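Tryptophan decarboxylase 1 (Oryza sativa subsp. japonica, PDB 6KHO) catalyses the pyridoxal-phosphate-dependent decarboxylation of L-tryptophan to tryptamine, and of 5-hydroxy-L-tryptophan to serotonin, in the serotonin pathway of rice. Local coordinates at residues T355-E358 / Y359-N362; E369-L373 / K374-V378; Y73-P76 / F77-M81; K82-S86 / S87-G91. One frame throughout, in Å; residues are numbered along the deposited sequence.

Interaction 1. Residues T355-E358 / Y359-N362; sequences TNPE and YLKN. With ACT (acetate ion), chain D.
Lys361 NZ reaches Glu358 OE1 at 2.9 Å, a salt bridge spanning one 3-10 turn in the loop that carries Tyr359, the catalytic proton donor of this group II decarboxylase. The ammonium meets the carboxylate from above its plane, while the other oxygen, OE2, is hydrogen-bonded to His475 of the second subunit, so that this one group is gripped from both chains. A bend at chi2 (70°) folds the Glu358 carboxylate back beside the extended lysine. Asn356 crosses the same lysine at about a right angle, with its ND2 3.6 Å from Lys361 CE. In the backbone of the turn, Leu360 N bonds to Pro357 O at 3.1 Å and Lys361 N bonds to Glu358 O, the three-residue spacing of a 3-10 turn. The pyrrolidine of Pro357 serves two neighbours: its CB lies 3.8 Å from Tyr359 CD1, and its CG 3.7 Å from Leu360 CD1. Leu360 CG in turn sits over one face of the tyrosine ring, toward the rim. Tyr359 OH bonds with His214 of the second subunit and also with an acetate, probably from the crystallisation liquor, whose OXT lies near the ring plane and only 2.5 Å from Tyr359 OH.

Interaction 2. Residues E369-L373 / K374-V378; sequences EVTDL and KDMQV
Thr371 and Met376 cross at about a right angle, the methyl CG2 of the threonine lying 4.1 Å from Met376 CG. The same methionine carbon is approached by Leu373, whose CD2 stands 4.2 Å away, giving the turn a loose apolar side. Backbone bonds close it: Asp375 N to Asp372 O at 2.9 Å and Met376 N to Leu373 O at 3.0 Å.

The charged side chains follow a different logic. Asp372 and Asp375 bring their OD2 atoms to 4.6 Å, yet each is separately engaged: Asp372 is held by Ser365 and by the backbone N of Trp129, whereas a water donates to Asp375 OD2 and accepts from Asp372 N. Lys374 leaves the backbone between N and the carbonyl carbon (chi1 66°), and a bend at chi4 (74°) turns NZ back to meet Asp375 OD1 on the syn side at 2.9 Å; NZ also bonds to Thr355 O. This positive partner probably eases the nearness of the two aspartates. Gln377 lays its CG 3.4 Å from Leu373 O and sends its amide onward, OE1 to Arg382 and NE2 to the carbonyls of Gly379 and Gly381. The 3-10 turn leads through Gln377 and Val378 into Gly379, Val380 and Gly381, which line the pyridoxal-phosphate pocket.

Interaction 3. Residues Y73-P76 / F77-M81; sequences YSAP and FDVTM
Pro76 O accepts a hydrogen bond from Val79 N at 2.8 Å, with an N-H...O angle of 142°, and so begins helix 77-88 with Pro76 at the N-cap position. Val79 supplies more than its amide: its CB rests 3.3 Å from the same oxygen, and its CG2 branch comes 4.1 Å from Pro76 CD. The proline ring and the valine branch pass at a slant to each other. At another carbon of that ring, Pro76 CB has Asp78 OD1 at 3.9 Å, a contact without a bond. Ala75, one residue further back, turns its methyl toward the helix and brings CB to 4.3 Å from Val79 CB, so the loop leading into the helix is in touch with its first turn at two successive residues.

The first alpha-type bond of the helix follows at once, Met81 N to Phe77 O at 3.0 Å. Further out, the Phe77 ring stacks on Tyr33 of helix 27-47, and Thr80 OG1 is hydrogen-bonded to Thr395 OG1 of the second subunit. Ala75 and Val79 pack on Arg394 of that subunit, and Phe77 on its Ala114, so the start of helix 77-88 touches helix 27-47 of its own chain and helices 110-122 and 386-420 of the second subunit.

Interaction 4. Residues K82-S86 / S87-G91; sequences KELRS and SVVPG
Val89 N points almost straight at Leu84 O, 3.0 Å away with an N-H...O angle of 175°, the five-residue spacing of a pi-type turn near the end of helix 77-88. Two residues earlier the ordinary alpha pattern still holds, Ser87 N bonding to Glu83 O at 2.9 Å, and Val88 N is left with weak bonds to the carbonyls of both Glu83 and Leu84. The widening coincides with Pro90, which has no N-H to offer the helix: its CD lies 3.3 Å from Arg85 O, and its CG equally near Ser86 O. Apolar groups follow the same turn. Leu84 CD1 meets Val88 CB at 3.9 Å, the two side chains slanting past each other, while Val89 CG2 lies 3.4 Å from Leu84 O, beside the carbonyl that its own amide uses.

Outward, Glu83 forms a salt bridge with Arg394 of the second subunit, Arg85 pairs with Asp43, and Ser87 OG bonds to Glu65. Ser86 turns its hydroxyl back along the helix (chi1 -67°, which swings OG over the preceding turn), and Lys82 O therefore accepts two bonds from one residue, from Ser86 N at 2.8 Å and from Ser86 OG at 3.1 Å.

In the fold
The four contacts fall into two pairs, with centres at least 40 Å apart between pairs. Interactions 1 and 2, their centres 12 Å apart, meet directly: Thr355 OG1 is 3.0 Å from Lys374 NZ, a probable hydrogen bond, and Leu360 CD1 packs on Lys374 CE. Together they border the active site, the side chains of Tyr359 and Gln377 lying, at their nearest atoms, about 5 and 6 Å, respectively, from a bound pyridoxal phosphate. Interactions 3 and 4 are consecutive portions of helix 77-88, their centres 14 Å apart, and lie far from the cofactor; Arg394 of the second subunit is a partner of both. All four contacts also touch the second subunit.

Interaction 1. Residues T355-E358 / Y359-N362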
loop_
_atom_site.group_PDB
_atom_site.type_symbol
_atom_site.label_atom_id
_atom_site.label_comp_id
_atom_site.label_asym_id
_atom_site.label_seq_id
_atom_site.Cartn_x
_atom_site.Cartn_y
_atom_site.Cartn_z
ATOM N N THR A 355 -1.003 -13.518 12.121
ATOM C CA THR A 355 -2.352 -13.901 12.514
ATOM C C THR A 355 -2.602 -15.301 11.969
ATOM O O THR A 355 -1.891 -15.771 11.078
ATOM C CB THR A 355 -3.425 -12.946 11.969
ATOM O OG1 THR A 355 -3.315 -12.868 10.532
ATOM C CG2 THR A 355 -3.272 -11.560 12.577
ATOM N N ASN A 356 -3.615 -15.974 12.499
ATOM C CA ASN A 356 -3.931 -17.333 12.055
ATOM C C ASN A 356 -5.441 -17.515 11.971
ATOM O O ASN A 356 -6.007 -18.412 12.598
ATOM C CB ASN A 356 -3.285 -18.370 12.979
ATOM C CG ASN A 356 -3.195 -19.758 12.333
ATOM O OD1 ASN A 356 -3.158 -19.895 11.103
ATOM N ND2 ASN A 356 -3.168 -20.794 13.165
ATOM N N PRO A 357 -6.125 -16.682 11.177
ATOM C CA PRO A 357 -7.580 -16.822 11.056
ATOM C C PRO A 357 -7.940 -18.118 10.345
ATOM O O PRO A 357 -7.245 -18.557 9.421
ATOM C CB PRO A 357 -7.985 -15.599 10.232
ATOM C CG PRO A 357 -6.810 -15.348 9.368
ATOM C CD PRO A 357 -5.592 -15.703 10.210
ATOM N N GLU A 358 -9.043 -18.725 10.792
ATOM C CA GLU A 358 -9.415 -20.057 10.325
ATOM C C GLU A 358 -9.607 -20.090 8.812
ATOM O O GLU A 358 -9.194 -21.052 8.145
ATOM C CB GLU A 358 -10.693 -20.503 11.037
ATOM C CG GLU A 358 -11.203 -21.874 10.633
ATOM C CD GLU A 358 -10.295 -22.993 11.120
ATOM O OE1 GLU A 358 -9.870 -22.951 12.300
ATOM O OE2 GLU A 358 -9.987 -23.897 10.312
ATOM N N TYR A 359 -10.210 -19.043 8.248
ATOM C CA TYR A 359 -10.564 -19.078 6.828
ATOM C C TYR A 359 -9.334 -19.067 5.912
ATOM O O TYR A 359 -9.452 -19.430 4.734
ATOM C CB TYR A 359 -11.525 -17.927 6.493
ATOM C CG TYR A 359 -10.869 -16.591 6.190
ATOM C CD1 TYR A 359 -10.335 -15.809 7.200
ATOM C CD2 TYR A 359 -10.797 -16.111 4.885
ATOM C CE1 TYR A 359 -9.726 -14.590 6.927
ATOM C CE2 TYR A 359 -10.203 -14.888 4.600
ATOM C CZ TYR A 359 -9.665 -14.135 5.618
ATOM O OH TYR A 359 -9.069 -12.921 5.331
ATOM N N LEU A 360 -8.154 -18.729 6.429
ATOM C CA LEU A 360 -6.937 -18.729 5.620
ATOM C C LEU A 360 -6.068 -19.960 5.834
ATOM O O LEU A 360 -5.040 -20.095 5.154
ATOM C CB LEU A 360 -6.104 -17.483 5.914
ATOM C CG LEU A 360 -6.717 -16.137 5.518
ATOM C CD1 LEU A 360 -5.757 -15.008 5.844
ATOM C CD2 LEU A 360 -7.043 -16.131 4.055
ATOM N N LYS A 361 -6.439 -20.852 6.755
ATOM C CA LYS A 361 -5.583 -21.994 7.073
ATOM C C LYS A 361 -5.419 -22.909 5.867
ATOM O O LYS A 361 -6.347 -23.093 5.082
ATOM C CB LYS A 361 -6.154 -22.769 8.259
ATOM C CG LYS A 361 -5.951 -22.029 9.578
ATOM C CD LYS A 361 -6.562 -22.767 10.754
ATOM C CE LYS A 361 -6.308 -22.026 12.054
ATOM N NZ LYS A 361 -7.104 -22.624 13.163
ATOM N N ASN A 362 -4.218 -23.474 5.720
ATOM C CA ASN A 362 -3.924 -24.370 4.611
ATOM C C ASN A 362 -2.705 -25.214 4.959
ATOM O O ASN A 362 -1.903 -24.862 5.834
ATOM C CB ASN A 362 -3.683 -23.592 3.310
ATOM C CG ASN A 362 -2.475 -22.685 3.401
ATOM O OD1 ASN A 362 -1.363 -23.070 3.039
ATOM N ND2 ASN A 362 -2.679 -21.483 3.935
HETATM C C ACT D . -9.253 -10.984 2.166
HETATM O O ACT D . -8.612 -9.897 1.888
HETATM O OXT ACT D . -9.060 -11.803 3.122
HETATM C CH3 ACT D . -10.439 -11.388 1.206
#

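Interaction 2. Residues E369-L373 / K374-V378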
loop_
_atom_site.group_PDB
_atom_site.type_symbol
_atom_site.label_atom_id
_atom_site.label_comp_id
_atom_site.label_asym_id
_atom_site.label_seq_id
_atom_site.Cartn_x
_atom_site.Cartn_y
_atom_site.Cartn_z
ATOM N N GLU A 369 6.907 -24.451 5.923
ATOM C CA GLU A 369 7.901 -24.380 4.857
ATOM C C GLU A 369 7.739 -23.151 3.965
ATOM O O GLU A 369 8.573 -22.942 3.083
ATOM C CB GLU A 369 7.868 -25.653 4.000
ATOM C CG GLU A 369 8.281 -26.963 4.729
ATOM C CD GLU A 369 9.757 -27.007 5.206
ATOM O OE1 GLU A 369 10.551 -26.070 4.935
ATOM O OE2 GLU A 369 10.128 -28.006 5.873
ATOM N N VAL A 370 6.704 -22.333 4.176
ATOM C CA VAL A 370 6.496 -21.105 3.416
ATOM C C VAL A 370 6.348 -19.949 4.398
ATOM O O VAL A 370 5.953 -20.134 5.551
ATOM C CB VAL A 370 5.251 -21.188 2.490
ATOM C CG1 VAL A 370 5.415 -22.294 1.484
ATOM C CG2 VAL A 370 3.959 -21.402 3.322
ATOM N N THR A 371 6.677 -18.743 3.936
ATOM C CA THR A 371 6.353 -17.534 4.684
ATOM C C THR A 371 5.154 -16.874 4.013
ATOM O O THR A 371 5.214 -16.538 2.826
ATOM C CB THR A 371 7.536 -16.562 4.772
ATOM O OG1 THR A 371 8.612 -17.176 5.484
ATOM C CG2 THR A 371 7.136 -15.301 5.555
ATOM N N ASP A 372 4.052 -16.750 4.750
ATOM C CA ASP A 372 2.896 -16.010 4.259
ATOM C C ASP A 372 3.153 -14.533 4.505
ATOM O O ASP A 372 3.391 -14.123 5.649
ATOM C CB ASP A 372 1.618 -16.479 4.952
ATOM C CG ASP A 372 1.364 -17.962 4.739
ATOM O OD1 ASP A 372 1.399 -18.404 3.571
ATOM O OD2 ASP A 372 1.145 -18.688 5.732
ATOM N N LEU A 373 3.145 -13.738 3.429
ATOM C CA LEU A 373 3.659 -12.381 3.548
ATOM C C LEU A 373 2.684 -11.434 4.231
ATOM O O LEU A 373 3.091 -10.333 4.621
ATOM C CB LEU A 373 4.083 -11.846 2.174
ATOM C CG LEU A 373 5.308 -12.622 1.644
ATOM C CD1 LEU A 373 5.631 -12.291 0.190
ATOM C CD2 LEU A 373 6.531 -12.421 2.508
ATOM N N LYS A 374 1.436 -11.845 4.462
ATOM C CA LYS A 374 0.606 -11.098 5.402
ATOM C C LYS A 374 1.252 -11.000 6.786
ATOM O O LYS A 374 0.956 -10.060 7.535
ATOM C CB LYS A 374 -0.769 -11.741 5.532
ATOM C CG LYS A 374 -0.748 -13.132 6.161
ATOM C CD LYS A 374 -2.183 -13.611 6.391
ATOM C CE LYS A 374 -2.220 -14.922 7.142
ATOM N NZ LYS A 374 -1.868 -14.690 8.581
ATOM N N ASP A 375 2.138 -11.930 7.134
ATOM C CA ASP A 375 2.772 -11.941 8.441
ATOM C C ASP A 375 4.026 -11.077 8.479
ATOM O O ASP A 375 4.713 -11.054 9.501
ATOM C CB ASP A 375 3.111 -13.382 8.854
ATOM C CG ASP A 375 1.876 -14.268 9.023
ATOM O OD1 ASP A 375 0.762 -13.762 9.269
ATOM O OD2 ASP A 375 2.027 -15.498 8.915
ATOM N N MET A 376 4.327 -10.356 7.396
ATOM C CA MET A 376 5.475 -9.460 7.326
ATOM C C MET A 376 5.068 -8.021 7.019
ATOM O O MET A 376 5.924 -7.204 6.669
ATOM C CB MET A 376 6.472 -9.949 6.271
ATOM C CG MET A 376 7.060 -11.310 6.565
ATOM S SD MET A 376 8.491 -11.132 7.631
ATOM C CE MET A 376 9.675 -10.380 6.509
ATOM N N GLN A 377 3.784 -7.686 7.151
ATOM C CA GLN A 377 3.270 -6.374 6.753
ATOM C C GLN A 377 2.112 -6.018 7.669
ATOM O O GLN A 377 1.684 -6.829 8.498
ATOM C CB GLN A 377 2.798 -6.376 5.288
ATOM C CG GLN A 377 1.579 -7.269 5.086
ATOM C CD GLN A 377 1.092 -7.342 3.628
ATOM O OE1 GLN A 377 1.847 -7.087 2.691
ATOM N NE2 GLN A 377 -0.179 -7.684 3.448
ATOM N N VAL A 378 1.566 -4.817 7.474
ATOM C CA VAL A 378 0.423 -4.374 8.277
ATOM C C VAL A 378 -0.863 -5.088 7.858
ATOM O O VAL A 378 -1.599 -5.621 8.700
ATOM C CB VAL A 378 0.281 -2.841 8.192
ATOM C CG1 VAL A 378 -1.085 -2.381 8.733
ATOM C CG2 VAL A 378 1.438 -2.181 8.955
HETATM O O HOH W 1 3.989 -17.007 7.657
#

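Interaction 3. Residues Y73-P76 / F77-M81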
loop_
_atom_site.group_PDB
_atom_site.type_symbol
_atom_site.label_atom_id
_atom_site.label_comp_id
_atom_site.label_asym_id
_atom_site.label_seq_id
_atom_site.Cartn_x
_atom_site.Cartn_y
_atom_site.Cartn_z
ATOM N N TYR A 73 -25.362 6.978 -16.331
ATOM C CA TYR A 73 -25.270 6.101 -17.483
ATOM C C TYR A 73 -23.816 5.932 -17.895
ATOM O O TYR A 73 -22.922 6.642 -17.422
ATOM C CB TYR A 73 -26.112 6.664 -18.637
ATOM C CG TYR A 73 -27.565 6.812 -18.244
ATOM C CD1 TYR A 73 -28.364 5.692 -18.100
ATOM C CD2 TYR A 73 -28.129 8.065 -17.981
ATOM C CE1 TYR A 73 -29.683 5.795 -17.722
ATOM C CE2 TYR A 73 -29.465 8.177 -17.602
ATOM C CZ TYR A 73 -30.231 7.030 -17.479
ATOM O OH TYR A 73 -31.554 7.073 -17.110
ATOM N N SER A 74 -23.589 4.982 -18.798
ATOM C CA SER A 74 -22.233 4.677 -19.227
ATOM C C SER A 74 -21.786 5.634 -20.331
ATOM O O SER A 74 -22.591 6.335 -20.950
ATOM C CB SER A 74 -22.146 3.229 -19.716
ATOM O OG SER A 74 -22.930 3.063 -20.886
ATOM N N ALA A 75 -20.481 5.651 -20.586
ATOM C CA ALA A 75 -19.909 6.462 -21.650
ATOM C C ALA A 75 -18.830 5.666 -22.366
ATOM O O ALA A 75 -18.170 4.817 -21.749
ATOM C CB ALA A 75 -19.305 7.769 -21.117
ATOM N N PRO A 76 -18.623 5.916 -23.661
ATOM C CA PRO A 76 -17.505 5.265 -24.356
ATOM C C PRO A 76 -16.200 5.618 -23.677
ATOM O O PRO A 76 -16.009 6.743 -23.195
ATOM C CB PRO A 76 -17.574 5.841 -25.778
ATOM C CG PRO A 76 -18.988 6.285 -25.928
ATOM C CD PRO A 76 -19.401 6.777 -24.571
ATOM N N PHE A 77 -15.306 4.636 -23.616
ATOM C CA PHE A 77 -14.023 4.871 -22.966
ATOM C C PHE A 77 -13.236 5.976 -23.661
ATOM O O PHE A 77 -12.374 6.593 -23.038
ATOM C CB PHE A 77 -13.210 3.574 -22.914
ATOM C CG PHE A 77 -11.964 3.674 -22.078
ATOM C CD1 PHE A 77 -12.047 3.840 -20.702
ATOM C CD2 PHE A 77 -10.704 3.598 -22.670
ATOM C CE1 PHE A 77 -10.899 3.928 -19.922
ATOM C CE2 PHE A 77 -9.550 3.684 -21.900
ATOM C CZ PHE A 77 -9.647 3.859 -20.525
ATOM N N ASP A 78 -13.526 6.255 -24.935
ATOM C CA ASP A 78 -12.907 7.405 -25.586
ATOM C C ASP A 78 -13.225 8.706 -24.860
ATOM O O ASP A 78 -12.408 9.630 -24.867
ATOM C CB ASP A 78 -13.374 7.499 -27.036
ATOM C CG ASP A 78 -13.300 6.169 -27.748
ATOM O OD1 ASP A 78 -14.069 5.232 -27.379
ATOM O OD2 ASP A 78 -12.448 6.056 -28.653
ATOM N N VAL A 79 -14.411 8.802 -24.255
ATOM C CA VAL A 79 -14.790 10.001 -23.510
ATOM C C VAL A 79 -13.994 10.101 -22.213
ATOM O O VAL A 79 -13.522 11.180 -21.839
ATOM C CB VAL A 79 -16.306 9.996 -23.247
ATOM C CG1 VAL A 79 -16.689 11.116 -22.277
ATOM C CG2 VAL A 79 -17.072 10.112 -24.570
ATOM N N THR A 80 -13.825 8.978 -21.510
ATOM C CA THR A 80 -12.986 8.971 -20.317
ATOM C C THR A 80 -11.572 9.436 -20.639
ATOM O O THR A 80 -11.004 10.273 -19.931
ATOM C CB THR A 80 -12.975 7.569 -19.715
ATOM O OG1 THR A 80 -14.334 7.158 -19.501
ATOM C CG2 THR A 80 -12.197 7.563 -18.388
ATOM N N MET A 81 -10.999 8.928 -21.734
ATOM C CA MET A 81 -9.658 9.349 -22.139
ATOM C C MET A 81 -9.624 10.813 -22.574
ATOM O O MET A 81 -8.614 11.494 -22.363
ATOM C CB MET A 81 -9.140 8.462 -23.275
ATOM C CG MET A 81 -8.941 6.984 -22.889
ATOM S SD MET A 81 -7.703 6.795 -21.586
ATOM C CE MET A 81 -6.259 7.447 -22.416
#

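Interaction 4. Residues K82-S86 / S87-G91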
loop_
_atom_site.group_PDB
_atom_site.type_symbol
_atom_site.label_atom_id
_atom_site.label_comp_id
_atom_site.label_asym_id
_atom_site.label_seq_id
_atom_site.Cartn_x
_atom_site.Cartn_y
_atom_site.Cartn_z
ATOM N N LYS A 82 -10.692 11.319 -23.200
ATOM C CA LYS A 82 -10.688 12.741 -23.540
ATOM C C LYS A 82 -10.680 13.608 -22.283
ATOM O O LYS A 82 -9.957 14.608 -22.218
ATOM C CB LYS A 82 -11.881 13.096 -24.434
ATOM C CG LYS A 82 -11.885 14.571 -24.854
ATOM C CD LYS A 82 -13.080 14.903 -25.735
ATOM C CE LYS A 82 -12.943 16.276 -26.398
ATOM N NZ LYS A 82 -13.770 16.323 -27.649
ATOM N N GLU A 83 -11.468 13.236 -21.270
ATOM C CA GLU A 83 -11.441 13.979 -20.007
ATOM C C GLU A 83 -10.101 13.841 -19.299
ATOM O O GLU A 83 -9.634 14.798 -18.674
ATOM C CB GLU A 83 -12.598 13.532 -19.110
ATOM C CG GLU A 83 -13.962 13.758 -19.806
ATOM C CD GLU A 83 -15.166 13.541 -18.901
ATOM O OE1 GLU A 83 -15.024 12.907 -17.837
ATOM O OE2 GLU A 83 -16.270 14.003 -19.261
ATOM N N LEU A 84 -9.456 12.677 -19.402
ATOM C CA LEU A 84 -8.081 12.556 -18.930
ATOM C C LEU A 84 -7.185 13.610 -19.575
ATOM O O LEU A 84 -6.426 14.309 -18.890
ATOM C CB LEU A 84 -7.552 11.152 -19.229
ATOM C CG LEU A 84 -6.088 10.929 -18.879
ATOM C CD1 LEU A 84 -5.911 10.901 -17.362
ATOM C CD2 LEU A 84 -5.584 9.644 -19.517
ATOM N N ARG A 85 -7.254 13.736 -20.900
ATOM C CA ARG A 85 -6.359 14.654 -21.595
ATOM C C ARG A 85 -6.739 16.111 -21.360
ATOM O O ARG A 85 -5.853 16.974 -21.313
ATOM C CB ARG A 85 -6.342 14.355 -23.096
ATOM C CG ARG A 85 -5.915 12.933 -23.440
ATOM C CD ARG A 85 -6.187 12.580 -24.892
ATOM N NE ARG A 85 -4.936 12.321 -25.600
ATOM C CZ ARG A 85 -4.519 11.118 -25.995
ATOM N NH1 ARG A 85 -5.262 10.035 -25.764
ATOM N NH2 ARG A 85 -3.353 11.003 -26.630
ATOM N N SER A 86 -8.035 16.402 -21.216
ATOM C CA SER A 86 -8.521 17.780 -21.143
ATOM C C SER A 86 -8.492 18.361 -19.736
ATOM O O SER A 86 -8.202 19.551 -19.571
ATOM C CB SER A 86 -9.958 17.875 -21.665
ATOM O OG SER A 86 -10.013 17.601 -23.044
ATOM N N SER A 87 -8.813 17.558 -18.719
ATOM C CA SER A 87 -8.995 18.072 -17.370
ATOM C C SER A 87 -7.979 17.556 -16.362
ATOM O O SER A 87 -7.669 18.268 -15.404
ATOM C CB SER A 87 -10.400 17.735 -16.865
ATOM O OG SER A 87 -11.384 18.366 -17.667
ATOM N N VAL A 88 -7.446 16.349 -16.551
ATOM C CA VAL A 88 -6.496 15.784 -15.595
ATOM C C VAL A 88 -5.070 16.206 -15.933
ATOM O O VAL A 88 -4.396 16.852 -15.121
ATOM C CB VAL A 88 -6.621 14.250 -15.547
ATOM C CG1 VAL A 88 -5.556 13.650 -14.619
ATOM C CG2 VAL A 88 -8.042 13.838 -15.142
ATOM N N VAL A 89 -4.595 15.848 -17.123
ATOM C CA VAL A 89 -3.216 16.127 -17.534
ATOM C C VAL A 89 -2.829 17.599 -17.371
ATOM O O VAL A 89 -1.694 17.879 -16.953
ATOM C CB VAL A 89 -2.969 15.670 -18.983
ATOM C CG1 VAL A 89 -1.619 16.165 -19.486
ATOM C CG2 VAL A 89 -3.045 14.152 -19.093
ATOM N N PRO A 90 -3.687 18.577 -17.710
ATOM C CA PRO A 90 -3.274 19.982 -17.546
ATOM C C PRO A 90 -3.144 20.422 -16.096
ATOM O O PRO A 90 -2.516 21.457 -15.839
ATOM C CB PRO A 90 -4.380 20.764 -18.273
ATOM C CG PRO A 90 -4.949 19.770 -19.248
ATOM C CD PRO A 90 -4.949 18.491 -18.469
ATOM N N GLY A 91 -3.719 19.686 -15.149
ATOM C CA GLY A 91 -3.583 19.981 -13.737
ATOM C C GLY A 91 -2.538 19.156 -13.018
ATOM O O GLY A 91 -2.444 19.236 -11.788
#